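Local coordinates for protein putative malic enzyme ((S)-malate:NAD+ oxidoreductase (decarboxylating)) (Streptococcus pyogenes, PDB 2A9F) that probably catalyses the NAD-dependent oxidative decarboxylation of (S)-malate, as other malic enzymes do, with the help of a divalent metal ion such as magnesium or manganese, at residues E93-L98 with L323-I328; G133-D138 with G327-A332; K64-A69 with G331-R336; E146-L151 with D163-A168. One frame throughout, in Å; residues are numbered along the deposited sequence.

Contact 1: residues E93-L98 with L323-I328; sequences EGKAAL and LAFPGI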
loop_
_atom_site.group_PDB
_atom_site.type_symbol
_atom_site.label_atom_id
_atom_site.label_comp_id
_atom_site.label_asym_id
_atom_site.label_seq_id
_atom_site.Cartn_x
_atom_site.Cartn_y
_atom_site.Cartn_z
ATOM N N GLU A 93 1.016 4.814 10.199
ATOM C CA GLU A 93 1.257 5.917 9.303
ATOM C C GLU A 93 2.172 6.936 9.981
ATOM O O GLU A 93 2.859 7.710 9.314
ATOM C CB GLU A 93 -0.058 6.520 8.797
ATOM C CG GLU A 93 -1.026 7.012 9.818
ATOM C CD GLU A 93 -2.399 7.273 9.189
ATOM O OE1 GLU A 93 -3.075 6.295 8.789
ATOM O OE2 GLU A 93 -2.794 8.456 9.085
ATOM N N GLY A 94 2.210 6.907 11.309
ATOM C CA GLY A 94 3.100 7.807 12.015
ATOM C C GLY A 94 4.501 7.292 11.740
ATOM O O GLY A 94 5.439 8.036 11.442
ATOM N N LYS A 95 4.621 5.976 11.820
ATOM C CA LYS A 95 5.878 5.311 11.574
ATOM C C LYS A 95 6.348 5.621 10.153
ATOM O O LYS A 95 7.537 5.844 9.926
ATOM C CB LYS A 95 5.705 3.802 11.751
ATOM C CG LYS A 95 7.013 3.023 11.822
ATOM C CD LYS A 95 7.676 3.179 13.178
ATOM C CE LYS A 95 8.750 2.120 13.397
ATOM N NZ LYS A 95 9.040 1.999 14.858
ATOM N N ALA A 96 5.412 5.627 9.204
ATOM C CA ALA A 96 5.743 5.909 7.813
ATOM C C ALA A 96 6.129 7.367 7.601
ATOM O O ALA A 96 6.917 7.687 6.701
ATOM C CB ALA A 96 4.575 5.536 6.888
ATOM N N ALA A 97 5.594 8.263 8.415
ATOM C CA ALA A 97 5.955 9.667 8.245
ATOM C C ALA A 97 7.414 9.871 8.688
ATOM O O ALA A 97 8.098 10.798 8.209
ATOM C CB ALA A 97 5.017 10.571 9.042
ATOM N N LEU A 98 7.893 9.005 9.585
ATOM C CA LEU A 98 9.262 9.101 10.043
ATOM C C LEU A 98 10.178 8.620 8.942
ATOM O O LEU A 98 11.218 9.235 8.671
ATOM C CB LEU A 98 9.478 8.267 11.300
ATOM C CG LEU A 98 8.622 8.710 12.494
ATOM C CD1 LEU A 98 9.041 7.938 13.718
ATOM C CD2 LEU A 98 8.770 10.209 12.738
ATOM N N LEU A 323 16.700 5.919 15.647
ATOM C CA LEU A 323 18.059 6.034 15.105
ATOM C C LEU A 323 18.473 4.864 14.218
ATOM O O LEU A 323 19.603 4.832 13.741
ATOM C CB LEU A 323 19.070 6.112 16.244
ATOM C CG LEU A 323 18.813 7.196 17.273
ATOM C CD1 LEU A 323 19.582 6.880 18.538
ATOM C CD2 LEU A 323 19.216 8.535 16.688
ATOM N N ALA A 324 17.580 3.901 14.000
ATOM C CA ALA A 324 17.953 2.751 13.196
ATOM C C ALA A 324 17.127 2.419 11.962
ATOM O O ALA A 324 17.685 2.265 10.881
ATOM C CB ALA A 324 18.057 1.507 14.088
ATOM N N PHE A 325 15.810 2.300 12.094
ATOM C CA PHE A 325 15.028 1.914 10.920
ATOM C C PHE A 325 15.086 2.826 9.707
ATOM O O PHE A 325 14.908 2.371 8.581
ATOM C CB PHE A 325 13.569 1.586 11.302
ATOM C CG PHE A 325 12.765 2.749 11.807
ATOM C CD1 PHE A 325 12.165 3.640 10.913
ATOM C CD2 PHE A 325 12.530 2.903 13.173
ATOM C CE1 PHE A 325 11.335 4.662 11.383
ATOM C CE2 PHE A 325 11.706 3.915 13.649
ATOM C CZ PHE A 325 11.105 4.795 12.758
ATOM N N PRO A 326 15.336 4.121 9.906
ATOM C CA PRO A 326 15.392 4.952 8.706
ATOM C C PRO A 326 16.628 4.632 7.866
ATOM O O PRO A 326 16.521 4.231 6.708
ATOM C CB PRO A 326 15.421 6.369 9.269
ATOM C CG PRO A 326 14.622 6.248 10.502
ATOM C CD PRO A 326 15.127 4.952 11.099
ATOM N N GLY A 327 17.797 4.796 8.469
ATOM C CA GLY A 327 19.049 4.547 7.764
ATOM C C GLY A 327 19.235 3.168 7.158
ATOM O O GLY A 327 19.753 3.042 6.040
ATOM N N ILE A 328 18.804 2.137 7.886
ATOM C CA ILE A 328 18.943 0.761 7.433
ATOM C C ILE A 328 18.207 0.466 6.136
ATOM O O ILE A 328 18.733 -0.236 5.267
ATOM C CB ILE A 328 18.461 -0.223 8.512
ATOM C CG1 ILE A 328 19.172 0.073 9.830
ATOM C CG2 ILE A 328 18.755 -1.664 8.081
ATOM C CD1 ILE A 328 18.717 -0.796 10.948
#
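Lys95 and Leu98, one turn apart on helix 85-102, reach the ring of Phe325 in the first turn of helix 325-335 from two directions. The main interaction is a CH-pi contact: CE of Lys95 sits 3.8 Å from the centroid of the Phe325 ring, 24° off the ring normal, and displaced toward the rim where CE2 and CZ lie. The lysine CG is anti to the backbone N (chi1 -167°) and the chain then bends at chi2 (77°), which brings the methylenes across the ring while the amino group lies by the rim, 3.5 Å from CE2 of Phe325. On the opposite face of the ring lies CD of Pro326, the next residue in the chain, so the aromatic plane is held between a lysine methylene and a proline ring.

The apolar contact comes at the rim. CD1 of Leu98 meets CZ of Phe325 at 3.9 Å, close to the ring plane, and its CB lies 4.1 Å from both CE1 and CZ of Phe325. Phe99 packs its own ring against Phe325 with the planes inclined, and Leu36 of the second subunit packs on Leu98.

Polar bonds are made beyond the ring. NZ of Lys95 forms a salt bridge with Asp162 and a weak hydrogen bond with the hydroxyl of Tyr40 of the second subunit, the predicted proton donor. A lysine beside a carboxylate-bound magnesium ion, its methylenes resting on an aromatic face, is consistent with a malic enzyme active site.

Contact 2: residues G133-D138 with G327-A332; sequences GINLED and GIFRGA. With MG (magnesium ion), chain C.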
loop_
_atom_site.group_PDB
_atom_site.type_symbol
_atom_site.label_atom_id
_atom_site.label_comp_id
_atom_site.label_asym_id
_atom_site.label_seq_id
_atom_site.Cartn_x
_atom_site.Cartn_y
_atom_site.Cartn_z
ATOM N N GLY A 133 10.777 -2.900 0.091
ATOM C CA GLY A 133 11.104 -3.284 1.451
ATOM C C GLY A 133 9.898 -3.449 2.363
ATOM O O GLY A 133 8.913 -2.720 2.245
ATOM N N ILE A 134 9.979 -4.410 3.285
ATOM C CA ILE A 134 8.893 -4.668 4.219
ATOM C C ILE A 134 9.312 -4.448 5.661
ATOM O O ILE A 134 10.296 -5.025 6.108
ATOM C CB ILE A 134 8.393 -6.116 4.124
ATOM C CG1 ILE A 134 7.955 -6.445 2.689
ATOM C CG2 ILE A 134 7.243 -6.307 5.091
ATOM C CD1 ILE A 134 6.884 -5.514 2.116
ATOM N N ASN A 135 8.569 -3.616 6.384
ATOM C CA ASN A 135 8.853 -3.369 7.788
ATOM C C ASN A 135 7.692 -3.876 8.641
ATOM O O ASN A 135 6.661 -3.206 8.746
ATOM C CB ASN A 135 9.078 -1.879 8.051
ATOM C CG ASN A 135 9.006 -1.523 9.542
ATOM O OD1 ASN A 135 7.929 -1.270 10.075
ATOM N ND2 ASN A 135 10.153 -1.513 10.217
ATOM N N LEU A 136 7.848 -5.068 9.225
ATOM C CA LEU A 136 6.816 -5.644 10.082
ATOM C C LEU A 136 6.796 -4.844 11.381
ATOM O O LEU A 136 7.845 -4.578 11.964
ATOM C CB LEU A 136 7.111 -7.114 10.363
ATOM C CG LEU A 136 6.873 -8.024 9.158
ATOM C CD1 LEU A 136 7.378 -9.430 9.450
ATOM C CD2 LEU A 136 5.401 -8.022 8.810
ATOM N N GLU A 137 5.604 -4.456 11.829
ATOM C CA GLU A 137 5.494 -3.641 13.034
ATOM C C GLU A 137 4.389 -4.038 13.996
ATOM O O GLU A 137 3.288 -4.411 13.602
ATOM C CB GLU A 137 5.297 -2.171 12.646
ATOM C CG GLU A 137 5.350 -1.185 13.808
ATOM C CD GLU A 137 6.775 -0.857 14.247
ATOM O OE1 GLU A 137 7.663 -0.758 13.370
ATOM O OE2 GLU A 137 6.995 -0.673 15.466
ATOM N N ASP A 138 4.708 -3.936 15.272
ATOM C CA ASP A 138 3.777 -4.232 16.334
ATOM C C ASP A 138 2.956 -5.516 16.235
ATOM O O ASP A 138 1.782 -5.520 16.589
ATOM C CB ASP A 138 2.834 -3.036 16.528
ATOM C CG ASP A 138 3.573 -1.765 16.923
ATOM O OD1 ASP A 138 4.804 -1.826 17.182
ATOM O OD2 ASP A 138 2.914 -0.702 16.978
ATOM N N GLY A 327 17.797 4.796 8.469
ATOM C CA GLY A 327 19.049 4.547 7.764
ATOM C C GLY A 327 19.235 3.168 7.158
ATOM O O GLY A 327 19.753 3.042 6.040
ATOM N N ILE A 328 18.804 2.137 7.886
ATOM C CA ILE A 328 18.943 0.761 7.433
ATOM C C ILE A 328 18.207 0.466 6.136
ATOM O O ILE A 328 18.733 -0.236 5.267
ATOM C CB ILE A 328 18.461 -0.223 8.512
ATOM C CG1 ILE A 328 19.172 0.073 9.830
ATOM C CG2 ILE A 328 18.755 -1.664 8.081
ATOM C CD1 ILE A 328 18.717 -0.796 10.948
ATOM N N PHE A 329 16.985 0.977 5.999
ATOM C CA PHE A 329 16.251 0.743 4.761
ATOM C C PHE A 329 16.751 1.676 3.672
ATOM O O PHE A 329 16.759 1.306 2.494
ATOM C CB PHE A 329 14.744 0.946 4.929
ATOM C CG PHE A 329 14.035 -0.229 5.535
ATOM C CD1 PHE A 329 13.792 -0.284 6.904
ATOM C CD2 PHE A 329 13.584 -1.269 4.732
ATOM C CE1 PHE A 329 13.111 -1.344 7.459
ATOM C CE2 PHE A 329 12.897 -2.341 5.281
ATOM C CZ PHE A 329 12.662 -2.375 6.649
ATOM N N ARG A 330 17.160 2.885 4.053
ATOM C CA ARG A 330 17.659 3.822 3.051
ATOM C C ARG A 330 18.904 3.180 2.442
ATOM O O ARG A 330 19.057 3.155 1.219
ATOM C CB ARG A 330 17.990 5.188 3.672
ATOM C CG ARG A 330 18.873 6.083 2.783
ATOM C CD ARG A 330 18.421 6.065 1.321
ATOM N NE ARG A 330 17.150 6.750 1.122
ATOM C CZ ARG A 330 16.318 6.495 0.118
ATOM N NH1 ARG A 330 16.622 5.575 -0.769
ATOM N NH2 ARG A 330 15.189 7.170 0.000
ATOM N N GLY A 331 19.767 2.636 3.305
ATOM C CA GLY A 331 20.976 1.974 2.846
ATOM C C GLY A 331 20.670 0.721 2.047
ATOM O O GLY A 331 21.295 0.456 1.020
ATOM N N ALA A 332 19.697 -0.053 2.515
ATOM C CA ALA A 332 19.290 -1.291 1.859
ATOM C C ALA A 332 18.648 -1.022 0.493
ATOM O O ALA A 332 18.913 -1.739 -0.477
ATOM C CB ALA A 332 18.309 -2.034 2.757
HETATM MG MG MG C . 6.462 -0.681 17.353
HETATM O O HOH W 1 5.087 0.741 17.186
HETATM O O HOH W 2 6.380 -0.957 19.506
#
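The Phe329 ring presents its rim to strand 133-136: the carbonyl O of Ile134 lies at the edge, near the ring plane, 3.6 Å from CZ of Phe329, while CB of Asn135 and the backbone of Gly133 approach obliquely. Phe99 adds an edge-to-face ring contact. This is helix-on-sheet packing, in which helix 325-335, from the NAD-binding part of the sequence, lies against the four-stranded parallel sheet of the N-terminal malic enzyme domain. The short axes run nearly antiparallel, at 162° and 10.2 Å apart.

With CG anti to its carbonyl carbon (chi1 -81°), Phe329 extends from the helix toward the strand and bridges much of that separation. Gly133 has no side chain at the nearest backbone approach, and its carbonyl carbon comes to 4.3 Å from CE2 of Phe329. CB of Asn135 stands 3.9 Å from CZ of Phe329, the two side chains crossing at about a right angle.

Further along the same segment, Glu137 and Asp138 bind the magnesium ion together with Asp163 and two waters, and Asp138 is further held by the backbone N of Leu78. Each of the two carboxylates supplies one oxygen, Glu137 OE2 and Asp138 OD1, both 2.0 Å from the magnesium ion.

Contact 3: residues K64-A69 with G331-R336; sequences KKNTVA and GALDAR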
loop_
_atom_site.group_PDB
_atom_site.type_symbol
_atom_site.label_atom_id
_atom_site.label_comp_id
_atom_site.label_asym_id
_atom_site.label_seq_id
_atom_site.Cartn_x
_atom_site.Cartn_y
_atom_site.Cartn_z
ATOM N N LYS A 64 8.857 0.940 -6.578
ATOM C CA LYS A 64 9.424 -0.139 -5.780
ATOM C C LYS A 64 10.832 0.287 -5.326
ATOM O O LYS A 64 11.361 -0.190 -4.317
ATOM C CB LYS A 64 9.525 -1.421 -6.623
ATOM C CG LYS A 64 10.087 -2.631 -5.888
ATOM C CD LYS A 64 10.342 -3.779 -6.851
ATOM C CE LYS A 64 10.806 -5.038 -6.126
ATOM N NZ LYS A 64 9.743 -5.604 -5.232
ATOM N N LYS A 65 11.416 1.198 -6.099
ATOM C CA LYS A 65 12.749 1.740 -5.871
ATOM C C LYS A 65 12.974 2.410 -4.509
ATOM O O LYS A 65 14.040 2.257 -3.891
ATOM C CB LYS A 65 13.048 2.747 -6.993
ATOM C CG LYS A 65 14.456 3.302 -7.006
ATOM C CD LYS A 65 14.698 4.266 -8.175
ATOM C CE LYS A 65 16.107 4.877 -8.084
ATOM N NZ LYS A 65 16.322 6.062 -8.990
ATOM N N ASN A 66 11.967 3.143 -4.042
ATOM C CA ASN A 66 12.071 3.894 -2.786
ATOM C C ASN A 66 10.894 3.708 -1.806
ATOM O O ASN A 66 10.795 4.419 -0.796
ATOM C CB ASN A 66 12.221 5.378 -3.134
ATOM C CG ASN A 66 12.624 6.227 -1.948
ATOM O OD1 ASN A 66 13.602 5.931 -1.269
ATOM N ND2 ASN A 66 11.876 7.298 -1.704
ATOM N N THR A 67 10.011 2.752 -2.082
ATOM C CA THR A 67 8.879 2.562 -1.183
ATOM C C THR A 67 8.870 1.271 -0.384
ATOM O O THR A 67 9.007 0.175 -0.906
ATOM C CB THR A 67 7.508 2.668 -1.907
ATOM O OG1 THR A 67 7.207 1.418 -2.532
ATOM C CG2 THR A 67 7.522 3.785 -2.948
ATOM N N VAL A 68 8.691 1.437 0.909
ATOM C CA VAL A 68 8.634 0.320 1.820
ATOM C C VAL A 68 7.237 0.264 2.415
ATOM O O VAL A 68 6.534 1.273 2.509
ATOM C CB VAL A 68 9.663 0.488 2.949
ATOM C CG1 VAL A 68 9.499 -0.607 3.965
ATOM C CG2 VAL A 68 11.073 0.424 2.370
ATOM N N ALA A 69 6.819 -0.930 2.789
ATOM C CA ALA A 69 5.523 -1.081 3.401
ATOM C C ALA A 69 5.714 -1.270 4.908
ATOM O O ALA A 69 6.653 -1.929 5.356
ATOM C CB ALA A 69 4.804 -2.277 2.799
ATOM N N GLY A 331 19.767 2.636 3.305
ATOM C CA GLY A 331 20.976 1.974 2.846
ATOM C C GLY A 331 20.670 0.721 2.047
ATOM O O GLY A 331 21.295 0.456 1.020
ATOM N N ALA A 332 19.697 -0.053 2.515
ATOM C CA ALA A 332 19.290 -1.291 1.859
ATOM C C ALA A 332 18.648 -1.022 0.493
ATOM O O ALA A 332 18.913 -1.739 -0.477
ATOM C CB ALA A 332 18.309 -2.034 2.757
ATOM N N LEU A 333 17.782 -0.005 0.441
ATOM C CA LEU A 333 17.096 0.401 -0.785
ATOM C C LEU A 333 18.126 0.857 -1.815
ATOM O O LEU A 333 18.095 0.435 -2.970
ATOM C CB LEU A 333 16.136 1.563 -0.486
ATOM C CG LEU A 333 14.607 1.380 -0.528
ATOM C CD1 LEU A 333 14.217 -0.084 -0.703
ATOM C CD2 LEU A 333 14.003 1.982 0.738
ATOM N N ASP A 334 19.029 1.732 -1.376
ATOM C CA ASP A 334 20.092 2.260 -2.224
ATOM C C ASP A 334 20.905 1.145 -2.859
ATOM O O ASP A 334 21.346 1.284 -3.991
ATOM C CB ASP A 334 21.053 3.147 -1.420
ATOM C CG ASP A 334 20.434 4.453 -1.012
ATOM O OD1 ASP A 334 19.449 4.856 -1.665
ATOM O OD2 ASP A 334 20.936 5.083 -0.057
ATOM N N ALA A 335 21.107 0.047 -2.130
ATOM C CA ALA A 335 21.899 -1.066 -2.653
ATOM C C ALA A 335 21.065 -2.125 -3.351
ATOM O O ALA A 335 21.609 -3.007 -4.017
ATOM C CB ALA A 335 22.716 -1.714 -1.527
ATOM N N ARG A 336 19.747 -2.034 -3.217
ATOM C CA ARG A 336 18.866 -3.020 -3.830
ATOM C C ARG A 336 19.227 -4.359 -3.204
ATOM O O ARG A 336 19.446 -5.351 -3.898
ATOM C CB ARG A 336 19.080 -3.072 -5.350
ATOM C CG ARG A 336 18.930 -1.718 -6.038
ATOM C CD ARG A 336 18.711 -1.841 -7.544
ATOM N NE ARG A 336 18.393 -0.544 -8.137
ATOM C CZ ARG A 336 18.345 -0.313 -9.445
ATOM N NH1 ARG A 336 18.595 -1.298 -10.296
ATOM N NH2 ARG A 336 18.050 0.896 -9.905
#
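The backbones come nearest at Asn66 and Leu333, whose CA atoms are 6.4 Å apart, where the last turn of helix 325-335 passes the chain leading into strand 67-72. Leu333 points toward this lead-in and carries the contact. Its CG lies 3.5 Å from the carbonyl O of Lys65, and CD1 is also near that oxygen, an approach of carbon to a polar atom that is van der Waals in kind. The other branch turns to the strand: CD2 of Leu333 meets CG2 of Val68 at 3.7 Å, the two side chains crossing obliquely. With CG1 of Val68 anti to the backbone N (chi1 174°), CG2 is the methyl turned to the leucine.

Here the C-terminal end of the helix is packed on a strand of the parallel sheet of the N-terminal malic enzyme domain. The helix finishes in a Schellman motif, with Arg336 at positive phi (61°) and its N bonded back to Leu333 O at 3.0 Å and, weakly, to Ala332 O.

Asn66 brushes the leucine with CA, 4.2 Å from Leu333 CG. Its amide is engaged by other residues: OD1 probably accepts from NH2 of Arg330, about one turn before Leu333, and ND2 donates to Asp106 and to the carbonyl of Gly104. Arg330 in turn forms a salt bridge with Asp334.

Contact 4: residues E146-L151 with D163-A168; sequences EIEQRL and DQHGTA. With MG (magnesium ion), chain C.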
loop_
_atom_site.group_PDB
_atom_site.type_symbol
_atom_site.label_atom_id
_atom_site.label_comp_id
_atom_site.label_asym_id
_atom_site.label_seq_id
_atom_site.Cartn_x
_atom_site.Cartn_y
_atom_site.Cartn_z
ATOM N N GLU A 146 8.025 -16.192 13.804
ATOM C CA GLU A 146 7.912 -17.135 12.703
ATOM C C GLU A 146 7.578 -16.395 11.400
ATOM O O GLU A 146 8.108 -16.717 10.335
ATOM C CB GLU A 146 6.836 -18.185 13.018
ATOM C CG GLU A 146 6.756 -19.322 12.000
ATOM C CD GLU A 146 5.553 -20.230 12.210
ATOM O OE1 GLU A 146 5.364 -21.154 11.391
ATOM O OE2 GLU A 146 4.795 -20.024 13.183
ATOM N N ILE A 147 6.695 -15.404 11.489
ATOM C CA ILE A 147 6.310 -14.614 10.319
ATOM C C ILE A 147 7.533 -13.948 9.688
ATOM O O ILE A 147 7.679 -13.933 8.467
ATOM C CB ILE A 147 5.305 -13.509 10.701
ATOM C CG1 ILE A 147 3.976 -14.141 11.109
ATOM C CG2 ILE A 147 5.129 -12.530 9.542
ATOM C CD1 ILE A 147 2.933 -13.137 11.489
ATOM N N GLU A 148 8.412 -13.406 10.526
ATOM C CA GLU A 148 9.601 -12.734 10.035
ATOM C C GLU A 148 10.596 -13.686 9.394
ATOM O O GLU A 148 11.161 -13.383 8.342
ATOM C CB GLU A 148 10.303 -11.985 11.161
ATOM C CG GLU A 148 11.407 -11.089 10.649
ATOM C CD GLU A 148 12.390 -10.680 11.724
ATOM O OE1 GLU A 148 13.030 -11.573 12.319
ATOM O OE2 GLU A 148 12.533 -9.466 11.968
ATOM N N GLN A 149 10.816 -14.832 10.031
ATOM C CA GLN A 149 11.765 -15.810 9.516
ATOM C C GLN A 149 11.315 -16.434 8.198
ATOM O O GLN A 149 12.115 -16.619 7.280
ATOM C CB GLN A 149 12.013 -16.892 10.564
ATOM C CG GLN A 149 12.565 -16.335 11.878
ATOM C CD GLN A 149 13.808 -15.472 11.679
ATOM O OE1 GLN A 149 14.895 -15.977 11.379
ATOM N NE2 GLN A 149 13.648 -14.159 11.838
ATOM N N ARG A 150 10.034 -16.760 8.107
ATOM C CA ARG A 150 9.499 -17.339 6.889
ATOM C C ARG A 150 9.504 -16.271 5.788
ATOM O O ARG A 150 9.635 -16.588 4.603
ATOM C CB ARG A 150 8.065 -17.839 7.125
ATOM C CG ARG A 150 7.956 -19.190 7.822
ATOM C CD ARG A 150 8.014 -20.351 6.827
ATOM N NE ARG A 150 6.806 -20.399 6.010
ATOM C CZ ARG A 150 5.600 -20.702 6.483
ATOM N NH1 ARG A 150 5.439 -20.995 7.768
ATOM N NH2 ARG A 150 4.548 -20.688 5.676
ATOM N N LEU A 151 9.365 -15.008 6.192
ATOM C CA LEU A 151 9.319 -13.875 5.262
ATOM C C LEU A 151 10.699 -13.500 4.735
ATOM O O LEU A 151 10.866 -13.157 3.561
ATOM C CB LEU A 151 8.684 -12.674 5.960
ATOM C CG LEU A 151 7.356 -12.109 5.460
ATOM C CD1 LEU A 151 6.507 -13.149 4.792
ATOM C CD2 LEU A 151 6.649 -11.514 6.647
ATOM N N ASP A 163 10.291 -3.839 15.839
ATOM C CA ASP A 163 10.122 -3.908 17.287
ATOM C C ASP A 163 11.058 -4.903 17.978
ATOM O O ASP A 163 10.961 -5.110 19.184
ATOM C CB ASP A 163 8.667 -4.252 17.622
ATOM C CG ASP A 163 7.708 -3.113 17.313
ATOM O OD1 ASP A 163 7.772 -2.070 18.001
ATOM O OD2 ASP A 163 6.894 -3.262 16.378
ATOM N N GLN A 164 11.970 -5.504 17.222
ATOM C CA GLN A 164 12.903 -6.483 17.778
ATOM C C GLN A 164 14.363 -6.105 17.540
ATOM O O GLN A 164 15.072 -5.701 18.460
ATOM C CB GLN A 164 12.611 -7.853 17.166
ATOM C CG GLN A 164 13.695 -8.905 17.363
ATOM C CD GLN A 164 13.293 -10.245 16.768
ATOM O OE1 GLN A 164 12.821 -10.311 15.625
ATOM N NE2 GLN A 164 13.481 -11.322 17.535
ATOM N N HIS A 165 14.805 -6.244 16.298
ATOM C CA HIS A 165 16.179 -5.918 15.935
ATOM C C HIS A 165 16.458 -4.426 16.029
ATOM O O HIS A 165 17.614 -4.016 16.077
ATOM C CB HIS A 165 16.481 -6.388 14.510
ATOM C CG HIS A 165 16.486 -7.875 14.357
ATOM N ND1 HIS A 165 15.338 -8.635 14.428
ATOM C CD2 HIS A 165 17.505 -8.745 14.160
ATOM C CE1 HIS A 165 15.651 -9.910 14.282
ATOM N NE2 HIS A 165 16.960 -10.004 14.118
ATOM N N GLY A 166 15.395 -3.627 16.051
ATOM C CA GLY A 166 15.536 -2.183 16.125
ATOM C C GLY A 166 16.311 -1.667 17.325
ATOM O O GLY A 166 17.397 -1.110 17.175
ATOM N N THR A 167 15.756 -1.837 18.518
ATOM C CA THR A 167 16.430 -1.368 19.714
ATOM C C THR A 167 17.723 -2.135 19.901
ATOM O O THR A 167 18.676 -1.624 20.478
ATOM C CB THR A 167 15.558 -1.550 20.963
ATOM O OG1 THR A 167 15.175 -2.927 21.086
ATOM C CG2 THR A 167 14.326 -0.672 20.866
ATOM N N ALA A 168 17.743 -3.369 19.408
ATOM C CA ALA A 168 18.920 -4.217 19.505
ATOM C C ALA A 168 20.096 -3.495 18.868
ATOM O O ALA A 168 21.176 -3.402 19.456
ATOM C CB ALA A 168 18.677 -5.537 18.792
HETATM MG MG MG C . 6.462 -0.681 17.353
HETATM O O HOH W 1 5.087 0.741 17.186
HETATM O O HOH W 2 6.380 -0.957 19.506
#
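Glu148, on helix 143-154, extends its carboxylate toward Gln164 and His165 near the start of helix 162-180. The helices stay well apart, with Glu148 and Gln164 the nearest pair at 10.5 Å between CA atoms, and the long side chains span the distance. Glu148 has CG anti to the backbone N (chi1 -170°) and remains extended beyond it, while Gln164 likewise runs out straight to its amide.

Polar groups approach across the gap without hydrogen bonding to one another. Glu148 OE1 is 3.5 Å from Gln164 OE1, two oxygens that would be expected to offer little attraction, with the carboxylate and amide planes only 23° apart. The same carboxylate oxygen lies 3.7 Å from CE1 of His165, approaching the imidazole obliquely; OE2 of Glu148 stands 3.8 Å from ND1 of His165. The carboxylate finds its firm partner outside both helices, where OE2 accepts a hydrogen bond from the backbone N of His161.

Helix 143-154 is the connection of a beta-alpha-beta crossover from strand 133-136 to its parallel neighbour 159-161, after which the chain enters helix 162-180. Helix 198-210, which begins within a glycine-rich sequence probably of Rossmann type, touches Gln164 through Ser198 and His165 through Lys206.

Metal coordination occupies the first residue of the segment 163-168, where Asp163 OD1 binds the magnesium ion at 2.0 Å. Charge pairing marks another side of helix 143-154, where Arg150 forms salt bridges with Glu118 and Glu154, and a long one with Glu146, whose OE1 lies in the plane of the guanidinium group at its edge.

Helix 325-335 is common to contacts 1, 2 and 3, which follow one another along it from its first turn to its last. It meets helix 85-102 in contact 1, then the neighbouring strands 133-136 and 67-72 in contacts 2 and 3, where Asn135 N lies 2.8 Å from Ala69 O, a probable hydrogen bond between the strands. The magnesium ion unites contacts 2 and 4 through Glu137, Asp138 and Asp163. Contact 1 reaches the same site through a rather long salt bridge, 3.4 Å from NZ of Lys95, the predicted proton acceptor, to OE2 of Glu137. Contact 3 is more remote, its Val68 side chain about 14 Å from the magnesium ion.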